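Local coordinates for prephenate dehydratase (Arthrobacter aurescens, PDB 3MWB), which probably converts prephenate to phenylpyruvate in phenylalanine biosynthesis and binds the pathway's end product L-phenylalanine at its ACT domains, at residues K201-V206 with G278-A283; N229-E234 with S248-G253. One frame throughout, in Å; residues are numbered along the deposited sequence.

Contact 1 of 2, residues K201-V206 with G278-A283; sequences KTTVVV and GSYARA
Tyr280 and Lys201 form a hydrogen-bonded pair where strands 200-207 and 275-281 run antiparallel, with Lys201 N to Tyr280 O at 2.7 Å and Tyr280 N to Lys201 O at 2.9 Å. The Tyr280 side chain, with CG lodged between its backbone N and carbonyl carbon (chi1 52°), folds back over the neighbouring strand. Lys201 CB lies over one face of the ring in a CH-pi contact, 4.0 Å from the centroid. At the ring edge, in plane, the phenol OH donates to Thr203 OG1 over 2.6 Å, which tethers the far end of the ring. Thr203 OG1 is also hydrogen-bonded to Asp250 on the next strand. On the other side of the sheet Ser279 OG donates a hydrogen bond to Thr202 OG1, 2.6 Å away. The Lys201 chain bends at chi3 (-92°) after passing Tyr280 OH, and its NZ forms a salt bridge with Glu85. Arg282 crosses it at about a right angle and is paired with Asp284 and Asp252. Strand 275-281 is one of the two outermost strands of the four-stranded ACT sheet within this chain; strand 245-252 flanks 200-207 on its far side, and strand 81-89 packs against the face bearing Tyr280 and Thr203.

Contact 2 of 2, residues N229-E234 with S248-G253; sequences NLSRIE and SIDADG. With PHE (phenylalanine), chain C.
Strands 232-234 and 248-252 run antiparallel, 167° between their directions and 4.6 Å apart at the closest, with a classic beta bulge, in which Ser231 and Arg232 together sit opposite Asp250: Ser231 N reaches Asp250 O at 2.9 Å, whereas the bond from Arg232 N is weak. Past the bulge, Arg232 extends with CG anti to its N (chi1 -172°) and then bends at chi3, turning the edge of its guanidinium to Asp250 and Ser248. NE and NH2 grip the carboxylate side-on, NE to Asp250 OD2 at 2.8 Å, but the two planes are 62° apart and both oxygens are met from above. End-on, NH1 and NH2 share Ser248 OG, and NH1 also bridges to Glu234 OE2 at 2.8 Å. With partners round its edge the guanidinium is held against rotation. Ser231 OG reaches Asp250 OD2 and Asp252 OD1 through one water each. Asn229 ND2 donates to Asp252 OD2 at 3.1 Å, while Asn229 OD1 accepts from the amino group of the bound phenylalanine. Leu230 grips that ligand at both ends of its main chain: Leu230 N binds OXT at 2.8 Å, and Leu230 O takes the ligand N at 2.7 Å. Ile233 CG2 touches the ligand ring. Asp211 and Leu216 of the second subunit add hydrogen bonds to the ligand, so the pocket spans two subunits, consistent with the allosteric phenylalanine sites of ACT-domain dehydratases.

Overall arrangement
Both contacts lie in the four-stranded antiparallel sheet of the ACT domain, their centres 8 Å apart. The order across it is 230-237, 245-252, 200-207, 275-281, so contact 2 pairs the strands at one end and contact 1 those at the other. Along the chain, strand 200-207 comes first, the hairpin of contact 2 follows, and strand 275-281 closes the sheet. The central strands join the two contacts, with Thr202 O 2.7 Å from Ala251 N, a probable hydrogen bond. One end of the sheet thus carries the phenylalanine pocket at the subunit interface, while the other meets strand 81-89 of the prephenate dehydratase region.

Contact 1 of 2, residues K201-V206 with G278-A283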
ATOM      1  N   LYS A 201      16.883  -7.160  18.139  1.00 21.69           N
ATOM      2  CA  LYS A 201      15.513  -7.477  17.835  1.00 21.93           C
ATOM      3  C   LYS A 201      14.624  -6.568  18.687  1.00 21.73           C
ATOM      4  O   LYS A 201      14.960  -6.246  19.831  1.00 21.23           O
ATOM      5  CB  LYS A 201      15.279  -8.946  18.196  1.00 22.99           C
ATOM      6  CG  LYS A 201      14.123  -9.611  17.502  1.00 23.70           C
ATOM      7  CD  LYS A 201      14.121 -11.148  17.749  1.00 22.41           C
ATOM      8  CE  LYS A 201      14.864 -11.964  16.693  1.00 22.39           C
ATOM      9  NZ  LYS A 201      14.770 -13.418  17.033  1.00 22.89           N
ATOM     10  N   THR A 202      13.493  -6.147  18.129  1.00 21.20           N
ATOM     11  CA  THR A 202      12.502  -5.409  18.892  1.00 21.15           C
ATOM     12  C   THR A 202      11.169  -6.120  18.770  1.00 20.74           C
ATOM     13  O   THR A 202      10.740  -6.464  17.664  1.00 20.92           O
ATOM     14  CB  THR A 202      12.418  -3.908  18.468  1.00 21.62           C
ATOM     15  OG1 THR A 202      13.656  -3.244  18.772  1.00 21.69           O
ATOM     16  CG2 THR A 202      11.271  -3.150  19.204  1.00 21.58           C
ATOM     17  N   THR A 203      10.514  -6.332  19.909  1.00 20.64           N
ATOM     18  CA  THR A 203       9.225  -7.021  19.966  1.00 20.20           C
ATOM     19  C   THR A 203       8.118  -6.071  20.437  1.00 20.17           C
ATOM     20  O   THR A 203       8.305  -5.288  21.387  1.00 21.04           O
ATOM     21  CB  THR A 203       9.290  -8.292  20.891  1.00 20.83           C
ATOM     22  OG1 THR A 203      10.332  -9.176  20.450  1.00 20.28           O
ATOM     23  CG2 THR A 203       7.964  -9.077  20.880  1.00 19.67           C
ATOM     24  N   VAL A 204       6.967  -6.162  19.780  1.00 20.24           N
ATOM     25  CA  VAL A 204       5.778  -5.401  20.143  1.00 20.47           C
ATOM     26  C   VAL A 204       4.511  -6.251  20.059  1.00 21.13           C
ATOM     27  O   VAL A 204       4.456  -7.250  19.339  1.00 20.69           O
ATOM     28  CB  VAL A 204       5.562  -4.160  19.244  1.00 20.90           C
ATOM     29  CG1 VAL A 204       6.608  -3.124  19.504  1.00 21.60           C
ATOM     30  CG2 VAL A 204       5.493  -4.547  17.736  1.00 20.24           C
ATOM     31  N   VAL A 205       3.485  -5.834  20.796  1.00 21.29           N
ATOM     32  CA  VAL A 205       2.178  -6.450  20.659  1.00 21.68           C
ATOM     33  C   VAL A 205       1.222  -5.350  20.271  1.00 21.78           C
ATOM     34  O   VAL A 205       1.100  -4.356  20.998  1.00 22.80           O
ATOM     35  CB  VAL A 205       1.711  -7.147  21.972  1.00 22.74           C
ATOM     36  CG1 VAL A 205       0.193  -7.533  21.870  1.00 23.15           C
ATOM     37  CG2 VAL A 205       2.583  -8.364  22.268  1.00 22.21           C
ATOM     38  N   VAL A 206       0.576  -5.501  19.115  1.00 21.92           N
ATOM     39  CA  VAL A 206      -0.293  -4.446  18.570  1.00 21.81           C
ATOM     40  C   VAL A 206      -1.744  -4.922  18.523  1.00 23.55           C
ATOM     41  O   VAL A 206      -2.086  -5.833  17.755  1.00 22.49           O
ATOM     42  CB  VAL A 206       0.171  -3.961  17.155  1.00 22.28           C
ATOM     43  CG1 VAL A 206      -0.622  -2.726  16.690  1.00 19.97           C
ATOM     44  CG2 VAL A 206       1.707  -3.702  17.146  1.00 20.14           C
ATOM     45  N   GLY A 278      10.364  -4.735  24.366  1.00 20.23           N
ATOM     46  CA  GLY A 278      11.804  -4.689  24.527  1.00 20.20           C
ATOM     47  C   GLY A 278      12.571  -4.768  23.233  1.00 19.09           C
ATOM     48  O   GLY A 278      12.065  -5.246  22.189  1.00 18.66           O
ATOM     49  N   SER A 279      13.789  -4.245  23.309  1.00 19.69           N
ATOM     50  CA  SER A 279      14.813  -4.414  22.283  1.00 19.15           C
ATOM     51  C   SER A 279      15.898  -5.200  22.982  1.00 19.96           C
ATOM     52  O   SER A 279      16.151  -4.992  24.176  1.00 19.97           O
ATOM     53  CB  SER A 279      15.357  -3.060  21.799  1.00 19.19           C
ATOM     54  OG  SER A 279      14.352  -2.328  21.118  1.00 19.34           O
ATOM     55  N   TYR A 280      16.515  -6.119  22.254  1.00 18.96           N
ATOM     56  CA  TYR A 280      17.461  -7.056  22.857  1.00 19.99           C
ATOM     57  C   TYR A 280      18.302  -7.689  21.757  1.00 19.85           C
ATOM     58  O   TYR A 280      17.869  -7.750  20.584  1.00 19.41           O
ATOM     59  CB  TYR A 280      16.729  -8.148  23.696  1.00 19.20           C
ATOM     60  CG  TYR A 280      15.639  -8.831  22.926  1.00 20.48           C
ATOM     61  CD1 TYR A 280      14.355  -8.265  22.859  1.00 17.96           C
ATOM     62  CD2 TYR A 280      15.882 -10.003  22.205  1.00 20.04           C
ATOM     63  CE1 TYR A 280      13.349  -8.843  22.101  1.00 19.34           C
ATOM     64  CE2 TYR A 280      14.830 -10.605  21.427  1.00 19.92           C
ATOM     65  CZ  TYR A 280      13.579 -10.006  21.401  1.00 20.35           C
ATOM     66  OH  TYR A 280      12.519 -10.551  20.694  1.00 22.25           O
ATOM     67  N   ALA A 281      19.485  -8.162  22.134  1.00 20.33           N
ATOM     68  CA  ALA A 281      20.430  -8.764  21.194  1.00 21.36           C
ATOM     69  C   ALA A 281      19.850 -10.023  20.566  1.00 21.52           C
ATOM     70  O   ALA A 281      19.224 -10.836  21.257  1.00 21.02           O
ATOM     71  CB  ALA A 281      21.763  -9.087  21.910  1.00 21.71           C
ATOM     72  N   ARG A 282      20.048 -10.173  19.254  1.00 22.21           N
ATOM     73  CA  ARG A 282      19.729 -11.420  18.545  1.00 22.87           C
ATOM     74  C   ARG A 282      20.665 -12.531  19.001  1.00 24.40           C
ATOM     75  O   ARG A 282      21.891 -12.339  19.034  1.00 24.75           O
ATOM     76  CB  ARG A 282      19.838 -11.263  17.015  1.00 23.27           C
ATOM     77  CG  ARG A 282      18.867 -10.208  16.408  1.00 23.79           C
ATOM     78  CD  ARG A 282      18.897 -10.138  14.859  1.00 27.40           C
ATOM     79  NE  ARG A 282      18.976 -11.439  14.194  1.00 27.81           N
ATOM     80  CZ  ARG A 282      18.029 -11.985  13.425  1.00 31.23           C
ATOM     81  NH1 ARG A 282      16.884 -11.357  13.186  1.00 29.76           N
ATOM     82  NH2 ARG A 282      18.236 -13.187  12.886  1.00 33.70           N
ATOM     83  N   ALA A 283      20.082 -13.680  19.367  1.00 25.39           N
ATOM     84  CA  ALA A 283      20.844 -14.883  19.691  1.00 27.25           C
ATOM     85  C   ALA A 283      21.850 -15.234  18.590  1.00 27.97           C
ATOM     86  O   ALA A 283      22.959 -15.682  18.874  1.00 29.82           O
ATOM     87  CB  ALA A 283      19.891 -16.060  19.920  1.00 27.75           C
TER

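Contact 2 of 2, residues N229-E234 with S248-G253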
ATOM      1  N   ASN A 229      12.825  -4.745   8.680  1.00 20.76           N
ATOM      2  CA  ASN A 229      12.571  -6.146   8.419  1.00 21.39           C
ATOM      3  C   ASN A 229      11.932  -6.849   9.606  1.00 20.85           C
ATOM      4  O   ASN A 229      12.335  -6.640  10.777  1.00 19.28           O
ATOM      5  CB  ASN A 229      13.896  -6.834   8.086  1.00 23.65           C
ATOM      6  CG  ASN A 229      13.719  -8.108   7.333  1.00 24.70           C
ATOM      7  OD1 ASN A 229      13.044  -8.154   6.305  1.00 26.19           O
ATOM      8  ND2 ASN A 229      14.338  -9.161   7.823  1.00 23.68           N
ATOM      9  N   LEU A 230      10.962  -7.718   9.309  1.00 19.41           N
ATOM     10  CA  LEU A 230      10.341  -8.523  10.361  1.00 19.85           C
ATOM     11  C   LEU A 230      10.825  -9.974  10.369  1.00 20.57           C
ATOM     12  O   LEU A 230      11.134 -10.547   9.310  1.00 22.39           O
ATOM     13  CB  LEU A 230       8.815  -8.476  10.269  1.00 18.99           C
ATOM     14  CG  LEU A 230       8.172  -7.092  10.203  1.00 19.23           C
ATOM     15  CD1 LEU A 230       6.650  -7.264  10.012  1.00 19.87           C
ATOM     16  CD2 LEU A 230       8.490  -6.230  11.453  1.00 18.29           C
ATOM     17  N   SER A 231      10.873 -10.572  11.556  1.00 20.42           N
ATOM     18  CA  SER A 231      11.267 -11.976  11.674  1.00 21.13           C
ATOM     19  C   SER A 231      10.158 -12.850  12.268  1.00 21.21           C
ATOM     20  O   SER A 231      10.271 -14.084  12.276  1.00 21.72           O
ATOM     21  CB  SER A 231      12.542 -12.096  12.505  1.00 22.32           C
ATOM     22  OG  SER A 231      12.307 -11.560  13.794  1.00 22.25           O
ATOM     23  N   ARG A 232       9.099 -12.216  12.795  1.00 20.33           N
ATOM     24  CA  ARG A 232       7.973 -12.956  13.346  1.00 19.56           C
ATOM     25  C   ARG A 232       6.714 -12.123  13.343  1.00 19.57           C
ATOM     26  O   ARG A 232       6.729 -10.953  13.719  1.00 18.50           O
ATOM     27  CB  ARG A 232       8.255 -13.454  14.771  1.00 21.03           C
ATOM     28  CG  ARG A 232       7.172 -14.421  15.327  1.00 20.39           C
ATOM     29  CD  ARG A 232       7.509 -14.878  16.755  1.00 20.73           C
ATOM     30  NE  ARG A 232       7.579 -13.702  17.618  1.00 20.76           N
ATOM     31  CZ  ARG A 232       6.549 -13.191  18.283  1.00 21.93           C
ATOM     32  NH1 ARG A 232       5.359 -13.783  18.231  1.00 23.93           N
ATOM     33  NH2 ARG A 232       6.704 -12.083  18.997  1.00 20.93           N
ATOM     34  N   ILE A 233       5.627 -12.724  12.858  1.00 20.07           N
ATOM     35  CA  ILE A 233       4.284 -12.183  13.126  1.00 20.68           C
ATOM     36  C   ILE A 233       3.290 -13.308  13.439  1.00 22.10           C
ATOM     37  O   ILE A 233       3.334 -14.371  12.812  1.00 22.35           O
ATOM     38  CB  ILE A 233       3.758 -11.329  11.979  1.00 21.41           C
ATOM     39  CG1 ILE A 233       2.301 -10.906  12.265  1.00 23.22           C
ATOM     40  CG2 ILE A 233       3.901 -12.078  10.642  1.00 20.48           C
ATOM     41  CD1 ILE A 233       1.718 -10.072  11.244  1.00 25.55           C
ATOM     42  N   GLU A 234       2.433 -13.075  14.438  1.00 28.48           N
ATOM     43  CA  GLU A 234       1.361 -13.993  14.798  1.00 28.13           C
ATOM     44  C   GLU A 234       0.134 -13.192  15.263  1.00 26.10           C
ATOM     45  O   GLU A 234       0.215 -12.339  16.154  1.00 25.62           O
ATOM     46  CB  GLU A 234       1.804 -14.994  15.888  1.00 31.23           C
ATOM     47  CG  GLU A 234       3.213 -15.567  15.682  1.00 35.20           C
ATOM     48  CD  GLU A 234       3.642 -16.579  16.728  1.00 38.89           C
ATOM     49  OE1 GLU A 234       2.974 -17.630  16.856  1.00 42.04           O
ATOM     50  OE2 GLU A 234       4.665 -16.338  17.403  1.00 39.55           O
ATOM     51  N   SER A 248       1.398 -10.179  17.481  1.00 18.91           N
ATOM     52  CA  SER A 248       2.683 -10.346  18.147  1.00 19.35           C
ATOM     53  C   SER A 248       3.778 -10.304  17.075  1.00 20.00           C
ATOM     54  O   SER A 248       3.755 -11.075  16.098  1.00 20.76           O
ATOM     55  CB  SER A 248       2.693 -11.689  18.876  1.00 20.08           C
ATOM     56  OG  SER A 248       3.787 -11.819  19.765  1.00 19.71           O
ATOM     57  N   ILE A 249       4.717  -9.382  17.227  1.00 19.88           N
ATOM     58  CA  ILE A 249       5.625  -9.060  16.119  1.00 19.49           C
ATOM     59  C   ILE A 249       7.063  -8.902  16.617  1.00 19.47           C
ATOM     60  O   ILE A 249       7.307  -8.225  17.630  1.00 19.49           O
ATOM     61  CB  ILE A 249       5.184  -7.739  15.401  1.00 18.94           C
ATOM     62  CG1 ILE A 249       3.828  -7.902  14.679  1.00 18.43           C
ATOM     63  CG2 ILE A 249       6.234  -7.280  14.385  1.00 19.90           C
ATOM     64  CD1 ILE A 249       3.166  -6.588  14.305  1.00 19.16           C
ATOM     65  N   ASP A 250       8.010  -9.529  15.914  1.00 19.42           N
ATOM     66  CA  ASP A 250       9.448  -9.251  16.133  1.00 19.45           C
ATOM     67  C   ASP A 250       9.980  -8.512  14.921  1.00 19.55           C
ATOM     68  O   ASP A 250       9.787  -8.970  13.776  1.00 19.84           O
ATOM     69  CB  ASP A 250      10.282 -10.537  16.330  1.00 19.21           C
ATOM     70  CG  ASP A 250       9.830 -11.383  17.534  1.00 20.58           C
ATOM     71  OD1 ASP A 250       9.219 -10.842  18.495  1.00 20.64           O
ATOM     72  OD2 ASP A 250      10.110 -12.606  17.528  1.00 18.11           O
ATOM     73  N   ALA A 251      10.625  -7.365  15.164  1.00 19.57           N
ATOM     74  CA  ALA A 251      11.298  -6.585  14.112  1.00 19.25           C
ATOM     75  C   ALA A 251      12.801  -6.607  14.305  1.00 20.31           C
ATOM     76  O   ALA A 251      13.283  -6.737  15.454  1.00 20.65           O
ATOM     77  CB  ALA A 251      10.788  -5.143  14.119  1.00 19.82           C
ATOM     78  N   ASP A 252      13.546  -6.509  13.202  1.00 20.12           N
ATOM     79  CA  ASP A 252      15.008  -6.288  13.239  1.00 21.02           C
ATOM     80  C   ASP A 252      15.278  -4.856  13.646  1.00 20.89           C
ATOM     81  O   ASP A 252      14.776  -3.916  13.008  1.00 21.07           O
ATOM     82  CB  ASP A 252      15.627  -6.458  11.859  1.00 22.01           C
ATOM     83  CG  ASP A 252      15.633  -7.894  11.377  1.00 25.03           C
ATOM     84  OD1 ASP A 252      15.278  -8.806  12.169  1.00 28.50           O
ATOM     85  OD2 ASP A 252      16.028  -8.112  10.200  1.00 27.61           O
ATOM     86  N   GLY A 253      16.068  -4.663  14.693  1.00 20.09           N
ATOM     87  CA  GLY A 253      16.394  -3.327  15.100  1.00 19.64           C
ATOM     88  C   GLY A 253      16.267  -3.062  16.574  1.00 20.14           C
ATOM     89  O   GLY A 253      15.754  -3.882  17.355  1.00 19.39           O
TER
HETATM   90  N   PHE C 311      11.116 -10.069   6.696  1.00 21.42           N
HETATM   91  CA  PHE C 311       9.980  -9.938   5.706  1.00 20.49           C
HETATM   92  C   PHE C 311       9.178  -8.675   5.974  1.00 20.27           C
HETATM   93  O   PHE C 311       8.103  -8.458   5.353  1.00 20.21           O
HETATM   94  CB  PHE C 311       9.051 -11.188   5.704  1.00 20.73           C
HETATM   95  CG  PHE C 311       8.566 -11.620   7.081  1.00 21.54           C
HETATM   96  CD1 PHE C 311       7.555 -10.902   7.752  1.00 18.65           C
HETATM   97  CD2 PHE C 311       9.115 -12.764   7.698  1.00 21.37           C
HETATM   98  CE1 PHE C 311       7.111 -11.291   9.017  1.00 20.14           C
HETATM   99  CE2 PHE C 311       8.672 -13.177   8.968  1.00 22.12           C
HETATM  100  CZ  PHE C 311       7.658 -12.430   9.630  1.00 21.58           C
HETATM  101  OXT PHE C 311       9.573  -7.882   6.860  1.00 19.60           O
HETATM  102  O   HOH W   1      12.052 -13.456  15.895  1.00 20.88           O
HETATM  103  O   HOH W   2      14.067  -9.580  14.244  1.00 33.28           O